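Local coordinates for conserved protein (Methanosarcina mazei, PDB 4DPO), which is of unknown function but belongs to the antibiotic biosynthesis monooxygenase family and is possibly a monooxygenase, at residues 62-67 / 74-79. Sequence-based numbering, arbitrary orientation.
Sequences YGVYQE and LTMLEE
Tyr-65 O accepts a hydrogen bond from Thr-75 N at 2.7 Å, and Tyr-65 N donates one back to Thr-75 O, closing one antiparallel hydrogen-bonded pair. Two residues along, Gly-63 and Leu-77 form the next, with Leu-77 N to Gly-63 O at 3.0 Å and nearly straight (175°). Between these pairs, Val-64 CA lies 3.3 Å from Thr-75 O in a CA-H...O contact.

Leu-77 CD1 sits over one face of the Tyr-65 ring, offset toward its rim and 3.9 Å from the centroid, a CH-pi contact in which the two side chains cross at about a right angle; a buried apolar methyl suits an aromatic face. Tyr-65 CG stands beside its own backbone N (chi1 -67°), which carries the ring back over Gly-63, whose lack of a side chain lets the ring lie close to the backbone. On this face Thr-75, small but polar, hydrogen-bonds through OG1 to Tyr-115 of the second subunit.

The other face carries Tyr-62, Val-64, Gln-66, Leu-74, Met-76 (selenomethionine) and Glu-78. With CG anti to the backbone N (chi1 -168°), the Tyr-62 ring leans across the neighbouring strand, its OH 3.9 Å from Met-76 CG. Glu-78 runs alongside, its carboxylate plane turned 37° from the ring, while its OE1 is held by Trp-80. Leu-74 CD1 packs on Gln-66 CB. Tyr-62, Val-64 and Leu-74 pack against helix 39-54, while Met-76 touches strand 26-33.

Strand 59-67 also pairs with a strand of the second subunit, so this beta hairpin carries the sheet across the dimer interface, as expected of the ferredoxin-like alpha+beta fold of antibiotic biosynthesis monooxygenases.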
loop_
_atom_site.group_PDB
_atom_site.type_symbol
_atom_site.label_atom_id
_atom_site.label_comp_id
_atom_site.label_asym_id
_atom_site.label_seq_id
_atom_site.Cartn_x
_atom_site.Cartn_y
_atom_site.Cartn_z
ATOM N N TYR A 62 -2.728 5.595 -8.901
ATOM C CA TYR A 62 -1.955 4.552 -9.498
ATOM C C TYR A 62 -0.589 5.121 -9.659
ATOM O O TYR A 62 -0.435 6.106 -10.320
ATOM C CB TYR A 62 -2.502 4.206 -10.859
ATOM C CG TYR A 62 -1.913 2.927 -11.405
ATOM C CD1 TYR A 62 -0.656 2.896 -12.018
ATOM C CD2 TYR A 62 -2.609 1.730 -11.276
ATOM C CE1 TYR A 62 -0.121 1.677 -12.500
ATOM C CE2 TYR A 62 -2.098 0.537 -11.751
ATOM C CZ TYR A 62 -0.879 0.498 -12.370
ATOM O OH TYR A 62 -0.452 -0.739 -12.822
ATOM N N GLY A 63 0.399 4.539 -9.019
ATOM C CA GLY A 63 1.744 5.055 -9.083
ATOM C C GLY A 63 2.708 3.930 -8.838
ATOM O O GLY A 63 2.273 2.851 -8.382
ATOM N N VAL A 64 3.988 4.153 -9.123
ATOM C CA VAL A 64 4.995 3.186 -8.684
ATOM C C VAL A 64 5.998 3.744 -7.693
ATOM O O VAL A 64 6.470 4.867 -7.853
ATOM C CB VAL A 64 5.660 2.363 -9.865
ATOM C CG1 VAL A 64 5.613 3.092 -11.163
ATOM C CG2 VAL A 64 7.071 1.908 -9.508
ATOM N N TYR A 65 6.300 2.969 -6.669
ATOM C CA TYR A 65 7.038 3.476 -5.561
ATOM C C TYR A 65 8.293 2.598 -5.297
ATOM O O TYR A 65 8.309 1.414 -5.656
ATOM C CB TYR A 65 6.111 3.503 -4.360
ATOM C CG TYR A 65 4.938 4.505 -4.444
ATOM C CD1 TYR A 65 3.800 4.255 -5.244
ATOM C CD2 TYR A 65 4.947 5.671 -3.677
ATOM C CE1 TYR A 65 2.739 5.145 -5.320
ATOM C CE2 TYR A 65 3.901 6.582 -3.752
ATOM C CZ TYR A 65 2.796 6.325 -4.575
ATOM O OH TYR A 65 1.762 7.278 -4.622
ATOM N N GLN A 66 9.340 3.129 -4.666
ATOM C CA GLN A 66 10.540 2.329 -4.454
ATOM C C GLN A 66 10.857 2.301 -2.997
ATOM O O GLN A 66 10.754 3.325 -2.335
ATOM C CB GLN A 66 11.706 2.939 -5.170
ATOM C CG GLN A 66 13.027 2.309 -4.844
ATOM C CD GLN A 66 14.171 3.181 -5.335
ATOM O OE1 GLN A 66 14.433 4.229 -4.769
ATOM N NE2 GLN A 66 14.844 2.756 -6.403
ATOM N N GLU A 67 11.216 1.129 -2.479
ATOM C CA GLU A 67 11.490 0.993 -1.071
ATOM C C GLU A 67 12.786 1.691 -0.799
ATOM O O GLU A 67 13.721 1.599 -1.602
ATOM C CB GLU A 67 11.649 -0.448 -0.658
ATOM C CG GLU A 67 12.038 -0.503 0.793
ATOM C CD GLU A 67 11.647 -1.755 1.498
ATOM O OE1 GLU A 67 11.693 -2.815 0.861
ATOM O OE2 GLU A 67 11.323 -1.678 2.712
ATOM N N LEU A 74 10.511 -2.414 -6.290
ATOM C CA LEU A 74 9.626 -1.412 -6.884
ATOM C C LEU A 74 8.085 -1.771 -6.837
ATOM O O LEU A 74 7.591 -2.635 -7.609
ATOM C CB LEU A 74 10.038 -1.168 -8.320
ATOM C CG LEU A 74 11.049 -0.092 -8.772
ATOM C CD1 LEU A 74 11.238 1.022 -7.799
ATOM C CD2 LEU A 74 12.390 -0.688 -9.188
ATOM N N THR A 75 7.320 -1.094 -5.973
ATOM C CA THR A 75 5.962 -1.534 -5.707
ATOM C C THR A 75 4.948 -0.730 -6.509
ATOM O O THR A 75 5.190 0.420 -6.817
ATOM C CB THR A 75 5.736 -1.521 -4.215
ATOM O OG1 THR A 75 6.693 -2.422 -3.599
ATOM C CG2 THR A 75 4.313 -1.948 -3.843
HETATM N N MSE A 76 3.864 -1.356 -6.949
HETATM C CA MSE A 76 2.751 -0.642 -7.556
HETATM C C MSE A 76 1.665 -0.350 -6.507
HETATM O O MSE A 76 1.242 -1.244 -5.768
HETATM C CB MSE A 76 2.132 -1.469 -8.657
HETATM C CG MSE A 76 2.250 -0.884 -10.023
HETATM SE SE MSE A 76 3.951 -1.615 -10.722
HETATM C CE MSE A 76 5.049 -1.867 -9.140
ATOM N N LEU A 77 1.222 0.897 -6.419
ATOM C CA LEU A 77 0.265 1.241 -5.372
ATOM C C LEU A 77 -0.902 1.855 -6.057
ATOM O O LEU A 77 -0.728 2.807 -6.799
ATOM C CB LEU A 77 0.855 2.162 -4.297
ATOM C CG LEU A 77 2.008 1.582 -3.459
ATOM C CD1 LEU A 77 2.289 2.580 -2.366
ATOM C CD2 LEU A 77 1.721 0.202 -2.843
ATOM N N GLU A 78 -2.081 1.285 -5.841
ATOM C CA GLU A 78 -3.229 1.660 -6.626
ATOM C C GLU A 78 -4.446 1.789 -5.749
ATOM O O GLU A 78 -4.484 1.218 -4.641
ATOM C CB GLU A 78 -3.515 0.602 -7.686
ATOM C CG GLU A 78 -2.280 -0.128 -8.156
ATOM C CD GLU A 78 -2.601 -1.277 -9.089
ATOM O OE1 GLU A 78 -3.786 -1.567 -9.303
ATOM O OE2 GLU A 78 -1.674 -1.901 -9.629
ATOM N N GLU A 79 -5.431 2.538 -6.251
ATOM C CA GLU A 79 -6.719 2.561 -5.639
ATOM C C GLU A 79 -7.774 2.680 -6.691
ATOM O O GLU A 79 -7.689 3.506 -7.574
ATOM C CB GLU A 79 -6.803 3.708 -4.633
ATOM C CG GLU A 79 -7.986 3.557 -3.661
ATOM C CD GLU A 79 -8.207 4.807 -2.816
ATOM O OE1 GLU A 79 -7.209 5.571 -2.631
ATOM O OE2 GLU A 79 -9.361 5.024 -2.347
#